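Local coordinates for protein putative superoxide reductase (Thermotoga maritima, PDB 3QZB) that probably reduces superoxide to hydrogen peroxide at an iron centre, using electrons delivered by reduced rubredoxin, at residues A[31-36]-A[133-138]; A[67-72]-A[122-127]. All coordinates share one frame; numbering follows the deposited sequence.

Overall arrangement
Following the chain from its N terminus, strand 31-34 is the first to take part, on the edge of a three-stranded sheet with 44-51 and 103-115. After strands 38-39 and 44-51 the chain enters strand 65-74, and contact 2 (67-72 with 122-127) closes a loop of 49 residues by pairing it with strand 119-127 inside the second, larger sheet. After the turn that follows Cys127, strand 131-141 runs back alongside 119-127, and contact 1 (31-36 with 133-138) closes a longer loop that encloses the first. Contact 2 thus knits one sheet together, whereas contact 1 joins that sheet to the other, across the sandwich. The two meet directly: Trp133 and Ser135 pair through their backbones with Ser125 and Ala123.

Contact 1 (A[31-36]-A[133-138])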
loop_
_atom_site.group_PDB
_atom_site.type_symbol
_atom_site.label_atom_id
_atom_site.label_comp_id
_atom_site.label_asym_id
_atom_site.label_seq_id
_atom_site.Cartn_x
_atom_site.Cartn_y
_atom_site.Cartn_z
ATOM N N PRO A 31 13.834 -12.230 -4.775
ATOM C CA PRO A 31 13.944 -10.829 -5.254
ATOM C C PRO A 31 15.423 -10.481 -5.356
ATOM O O PRO A 31 16.153 -10.633 -4.376
ATOM C CB PRO A 31 13.196 -10.046 -4.184
ATOM C CG PRO A 31 13.386 -10.826 -2.930
ATOM C CD PRO A 31 13.400 -12.303 -3.372
ATOM N N VAL A 32 15.859 -10.056 -6.525
ATOM C CA VAL A 32 17.251 -9.787 -6.790
ATOM C C VAL A 32 17.523 -8.278 -6.766
ATOM O O VAL A 32 16.868 -7.526 -7.483
ATOM C CB VAL A 32 17.711 -10.376 -8.124
ATOM C CG1 VAL A 32 19.191 -10.023 -8.382
ATOM C CG2 VAL A 32 17.487 -11.910 -8.120
ATOM N N ILE A 33 18.426 -7.867 -5.876
ATOM C CA ILE A 33 18.803 -6.463 -5.686
ATOM C C ILE A 33 19.959 -6.101 -6.620
ATOM O O ILE A 33 20.956 -6.849 -6.678
ATOM C CB ILE A 33 19.273 -6.243 -4.244
ATOM C CG1 ILE A 33 18.131 -6.485 -3.239
ATOM C CG2 ILE A 33 19.776 -4.772 -4.079
ATOM C CD1 ILE A 33 18.607 -6.743 -1.819
ATOM N N GLU A 34 19.836 -4.981 -7.310
ATOM C CA GLU A 34 20.956 -4.356 -8.022
ATOM C C GLU A 34 21.139 -2.961 -7.434
ATOM O O GLU A 34 20.256 -2.125 -7.527
ATOM C CB GLU A 34 20.652 -4.258 -9.484
ATOM C CG GLU A 34 20.508 -5.609 -10.140
ATOM C CD GLU A 34 20.044 -5.488 -11.580
ATOM O OE1 GLU A 34 20.884 -5.161 -12.457
ATOM O OE2 GLU A 34 18.860 -5.706 -11.869
ATOM N N ALA A 35 22.293 -2.750 -6.828
ATOM C CA ALA A 35 22.607 -1.457 -6.204
ATOM C C ALA A 35 24.129 -1.365 -6.174
ATOM O O ALA A 35 24.800 -2.380 -6.057
ATOM C CB ALA A 35 22.034 -1.391 -4.764
ATOM N N PRO A 36 24.682 -0.157 -6.193
ATOM C CA PRO A 36 26.141 0.002 -6.068
ATOM C C PRO A 36 26.668 -0.489 -4.728
ATOM O O PRO A 36 25.992 -0.398 -3.709
ATOM C CB PRO A 36 26.357 1.487 -6.216
ATOM C CG PRO A 36 25.082 2.114 -6.213
ATOM C CD PRO A 36 23.966 1.119 -6.245
ATOM N N TRP A 133 9.502 -14.015 0.331
ATOM C CA TRP A 133 10.866 -14.274 -0.082
ATOM C C TRP A 133 11.698 -13.047 0.210
ATOM O O TRP A 133 11.214 -11.921 0.103
ATOM C CB TRP A 133 10.884 -14.545 -1.617
ATOM C CG TRP A 133 10.053 -15.728 -1.964
ATOM C CD1 TRP A 133 8.685 -15.760 -2.076
ATOM C CD2 TRP A 133 10.484 -17.082 -2.098
ATOM N NE1 TRP A 133 8.268 -17.046 -2.316
ATOM C CE2 TRP A 133 9.347 -17.872 -2.285
ATOM C CE3 TRP A 133 11.737 -17.698 -2.045
ATOM C CZ2 TRP A 133 9.430 -19.264 -2.509
ATOM C CZ3 TRP A 133 11.823 -19.055 -2.249
ATOM C CH2 TRP A 133 10.685 -19.836 -2.442
ATOM N N GLU A 134 12.980 -13.255 0.517
ATOM C CA GLU A 134 13.881 -12.133 0.829
ATOM C C GLU A 134 15.267 -12.299 0.274
ATOM O O GLU A 134 15.709 -13.425 -0.055
ATOM C CB GLU A 134 13.961 -11.876 2.342
ATOM C CG GLU A 134 14.662 -12.915 3.123
ATOM C CD GLU A 134 14.780 -12.530 4.587
ATOM O OE1 GLU A 134 15.094 -11.381 4.922
ATOM O OE2 GLU A 134 14.676 -13.421 5.416
ATOM N N SER A 135 15.968 -11.192 0.212
ATOM C CA SER A 135 17.405 -11.158 -0.034
ATOM C C SER A 135 17.955 -9.867 0.584
ATOM O O SER A 135 17.214 -8.962 0.910
ATOM C CB SER A 135 17.721 -11.224 -1.512
ATOM O OG SER A 135 17.419 -10.051 -2.169
ATOM N N SER A 136 19.284 -9.768 0.685
ATOM C CA SER A 136 19.901 -8.589 1.244
ATOM C C SER A 136 21.288 -8.352 0.704
ATOM O O SER A 136 21.897 -9.265 0.162
ATOM C CB SER A 136 19.950 -8.664 2.765
ATOM O OG SER A 136 20.847 -9.640 3.232
ATOM N N GLN A 137 21.729 -7.100 0.801
ATOM C CA GLN A 137 23.021 -6.665 0.242
ATOM C C GLN A 137 23.518 -5.488 1.083
ATOM O O GLN A 137 22.790 -4.537 1.298
ATOM C CB GLN A 137 22.816 -6.181 -1.252
ATOM C CG GLN A 137 23.951 -5.855 -2.019
ATOM C CD GLN A 137 23.568 -5.849 -3.392
ATOM O OE1 GLN A 137 23.017 -6.858 -3.908
ATOM N NE2 GLN A 137 23.823 -4.771 -4.017
ATOM N N LYS A 138 24.801 -5.527 1.450
ATOM C CA LYS A 138 25.434 -4.393 2.103
ATOM C C LYS A 138 25.625 -3.221 1.141
ATOM O O LYS A 138 25.888 -3.438 -0.044
ATOM C CB LYS A 138 26.796 -4.816 2.603
ATOM C CG LYS A 138 27.455 -3.933 3.635
ATOM C CD LYS A 138 26.789 -4.179 5.023
ATOM C CE LYS A 138 27.297 -3.239 6.129
ATOM N NZ LYS A 138 27.218 -1.774 5.725
HETATM O O HOH W 1 19.617 -9.833 -4.011
HETATM O O HOH W 2 23.309 -7.651 -6.479
HETATM O O HOH W 3 23.950 -5.407 -6.944
HETATM O O HOH W 4 24.718 -2.501 -2.446
#
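Gln137 reaches across toward Ile33 with an amide that works mostly through water. Its CG stands anti to the backbone N (chi1 -173°) and the chain runs on extended, so that the side chain slides past Ile33 in the opposite direction and sets CD 4.0 Å from Ile33 CG2. Gln137 OE1 and Ile33 O, 3.5 Å apart, are both acceptors and cannot bond each other; water 2 lies near both, though it has more acceptors in reach than protons to give. On the other side of the amide, Gln137 NE2 donates to water 3, which also accepts from Ala35 N, and to water 4, which in turn donates to Pro36 O and Lys138 O.

Ile33 sends its long branch to the neighbouring serines: CD1 lies 3.5 Å from Ser135 OG and 3.8 Å from Ser136 CA. With an alanine here, the loss of CD1 and CG2 would probably open a gap beside Ser135 OG and leave the Gln137 amide without the methyl it slides along.

At the N-terminal ends of both segments, Pro31 crosses Trp133 at about a right angle, its CD 3.8 Å from Trp133 CB, while the indole leads away to stack on the iron ligand His29. A direct hydrogen bond crosses here: Ser135 OG donates to Pro31 O at 2.6 Å, tilted 21° from the carbonyl plane. The same hydroxyl accepts from water 1, and that water accepts from Ile33 N.

The strands run nearly parallel, 20° apart, with axes 6.6 Å from each other and no backbone hydrogen bond linking them directly. Side chains and waters thus join strand 31-34, outermost in its own sheet within this chain, to strand 131-141 of the other sheet, the face-to-face sheet packing of an immunoglobulin-like beta-sandwich.

Contact 2 (A[67-72]-A[122-127]); sequences WIKVFF and IALSYC. With FE (Fe (III) ion), chain B.
The antiparallel ladder that leads to the iron site runs here between 67-72 and 122-127, with Trp67 lying against Tyr126 near its metal end. One residue farther, Cys127 SG binds the iron(III) ion at 2.3 Å, and His29, His57, His63 and His130 complete the site.

Trp67 CG lies between its backbone N and carbonyl carbon (chi1 55°), which folds the indole back over the partner strand. Tyr126 CB sits squarely over the ring, 3.4 Å from the centroid of the Trp67 six-membered ring in a CH-pi contact, while the two aromatic rings are slid apart and barely overlap. Lys69 NZ lies above the opposite indole face, toward the rim. At the indole's edge, in plane, is Leu124 O, and Leu124 CD2 packs 3.9 Å from Trp67 CH2. Five backbone hydrogen bonds hold the register; Lys69 N to Leu124 O, at 2.8 Å, is nearly straight, whereas Tyr126 N to Trp67 O is longer at 3.1 Å and more bent (152°).

Strand 81-87 flanks 65-74, and 131-141 flanks 119-127. The face carrying Ile68, Val70, Ala123 and Ser125 packs on strand 44-51 and Pro31 of the other sheet; the opposite side of the sheet, which carries Trp67, Lys69, Leu124 and Tyr126, turns to the second subunit, whose Glu82 bonds Trp67 NE1 and Tyr126 OH.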
loop_
_atom_site.group_PDB
_atom_site.type_symbol
_atom_site.label_atom_id
_atom_site.label_comp_id
_atom_site.label_asym_id
_atom_site.label_seq_id
_atom_site.Cartn_x
_atom_site.Cartn_y
_atom_site.Cartn_z
ATOM N N TRP A 67 3.976 -7.764 -4.884
ATOM C CA TRP A 67 4.776 -6.613 -4.430
ATOM C C TRP A 67 6.178 -6.992 -4.121
ATOM O O TRP A 67 6.512 -8.137 -3.861
ATOM C CB TRP A 67 4.065 -5.864 -3.278
ATOM C CG TRP A 67 3.663 -6.650 -2.056
ATOM C CD1 TRP A 67 2.385 -6.999 -1.734
ATOM C CD2 TRP A 67 4.487 -7.219 -0.990
ATOM N NE1 TRP A 67 2.329 -7.628 -0.534
ATOM C CE2 TRP A 67 3.600 -7.790 -0.043
ATOM C CE3 TRP A 67 5.849 -7.283 -0.723
ATOM C CZ2 TRP A 67 4.039 -8.388 1.135
ATOM C CZ3 TRP A 67 6.281 -7.876 0.432
ATOM C CH2 TRP A 67 5.382 -8.409 1.354
ATOM N N ILE A 68 7.004 -5.929 -4.072
ATOM C CA ILE A 68 8.334 -5.908 -3.484
ATOM C C ILE A 68 8.320 -4.755 -2.475
ATOM O O ILE A 68 7.769 -3.685 -2.790
ATOM C CB ILE A 68 9.385 -5.641 -4.557
ATOM C CG1 ILE A 68 9.589 -6.872 -5.445
ATOM C CG2 ILE A 68 10.727 -5.171 -3.926
ATOM C CD1 ILE A 68 10.242 -6.550 -6.779
ATOM N N LYS A 69 8.898 -4.962 -1.296
ATOM C CA LYS A 69 9.224 -3.843 -0.425
ATOM C C LYS A 69 10.668 -3.890 -0.119
ATOM O O LYS A 69 11.323 -4.935 -0.187
ATOM C CB LYS A 69 8.280 -3.714 0.781
ATOM C CG LYS A 69 8.341 -4.825 1.771
ATOM C CD LYS A 69 7.488 -4.555 3.015
ATOM C CE LYS A 69 6.035 -4.178 2.789
ATOM N NZ LYS A 69 5.257 -5.133 1.917
ATOM N N VAL A 70 11.230 -2.720 0.219
ATOM C CA VAL A 70 12.643 -2.575 0.502
ATOM C C VAL A 70 12.772 -1.938 1.884
ATOM O O VAL A 70 12.060 -1.009 2.214
ATOM C CB VAL A 70 13.323 -1.731 -0.542
ATOM C CG1 VAL A 70 14.814 -1.421 -0.187
ATOM C CG2 VAL A 70 13.231 -2.395 -1.944
ATOM N N PHE A 71 13.670 -2.494 2.681
ATOM C CA PHE A 71 14.059 -1.950 3.966
ATOM C C PHE A 71 15.545 -1.546 3.909
ATOM O O PHE A 71 16.342 -2.163 3.203
ATOM C CB PHE A 71 13.862 -2.965 5.095
ATOM C CG PHE A 71 12.390 -3.258 5.368
ATOM C CD1 PHE A 71 11.673 -2.489 6.275
ATOM C CD2 PHE A 71 11.759 -4.330 4.745
ATOM C CE1 PHE A 71 10.358 -2.729 6.510
ATOM C CE2 PHE A 71 10.402 -4.612 4.998
ATOM C CZ PHE A 71 9.722 -3.820 5.896
ATOM N N PHE A 72 15.873 -0.572 4.743
ATOM C CA PHE A 72 17.257 -0.196 4.982
ATOM C C PHE A 72 17.549 -0.379 6.470
ATOM O O PHE A 72 16.812 0.128 7.317
ATOM C CB PHE A 72 17.526 1.234 4.565
ATOM C CG PHE A 72 18.958 1.644 4.691
ATOM C CD1 PHE A 72 19.935 1.081 3.890
ATOM C CD2 PHE A 72 19.383 2.564 5.641
ATOM C CE1 PHE A 72 21.274 1.436 4.000
ATOM C CE2 PHE A 72 20.704 2.898 5.746
ATOM C CZ PHE A 72 21.645 2.355 4.921
ATOM N N ILE A 122 17.526 -4.658 2.352
ATOM C CA ILE A 122 16.760 -5.897 2.449
ATOM C C ILE A 122 15.555 -5.790 1.515
ATOM O O ILE A 122 14.796 -4.830 1.578
ATOM C CB ILE A 122 16.315 -6.196 3.884
ATOM C CG1 ILE A 122 17.497 -6.251 4.884
ATOM C CG2 ILE A 122 15.557 -7.527 3.919
ATOM C CD1 ILE A 122 17.038 -6.305 6.339
ATOM N N ALA A 123 15.419 -6.756 0.615
ATOM C CA ALA A 123 14.263 -6.848 -0.270
ATOM C C ALA A 123 13.363 -7.999 0.226
ATOM O O ALA A 123 13.861 -9.088 0.554
ATOM C CB ALA A 123 14.706 -7.127 -1.704
ATOM N N LEU A 124 12.071 -7.703 0.263
ATOM C CA LEU A 124 11.042 -8.696 0.623
ATOM C C LEU A 124 10.022 -8.679 -0.496
ATOM O O LEU A 124 9.521 -7.630 -0.893
ATOM C CB LEU A 124 10.393 -8.298 1.924
ATOM C CG LEU A 124 9.357 -9.275 2.529
ATOM C CD1 LEU A 124 9.981 -10.495 3.043
ATOM C CD2 LEU A 124 8.526 -8.564 3.600
ATOM N N SER A 125 9.667 -9.864 -1.012
ATOM C CA SER A 125 8.654 -9.941 -2.057
ATOM C C SER A 125 7.594 -10.964 -1.717
ATOM O O SER A 125 7.844 -11.869 -0.886
ATOM C CB SER A 125 9.296 -10.242 -3.408
ATOM O OG SER A 125 10.000 -11.446 -3.373
ATOM N N TYR A 126 6.445 -10.848 -2.347
ATOM C CA TYR A 126 5.279 -11.654 -2.029
ATOM C C TYR A 126 4.615 -12.118 -3.319
ATOM O O TYR A 126 4.238 -11.315 -4.155
ATOM C CB TYR A 126 4.277 -10.813 -1.199
ATOM C CG TYR A 126 3.032 -11.576 -0.825
ATOM C CD1 TYR A 126 3.084 -12.699 -0.016
ATOM C CD2 TYR A 126 1.826 -11.197 -1.319
ATOM C CE1 TYR A 126 1.931 -13.431 0.250
ATOM C CE2 TYR A 126 0.651 -11.915 -1.056
ATOM C CZ TYR A 126 0.735 -13.033 -0.284
ATOM O OH TYR A 126 -0.392 -13.819 -0.033
ATOM N N CYS A 127 4.450 -13.449 -3.414
ATOM C CA CYS A 127 3.670 -14.113 -4.460
ATOM C C CYS A 127 2.309 -14.421 -3.901
ATOM O O CYS A 127 2.152 -14.740 -2.728
ATOM C CB CYS A 127 4.410 -15.384 -4.868
ATOM S SG CYS A 127 3.411 -16.340 -6.072
HETATM FE FE FE B . 4.715 -17.817 -7.321
#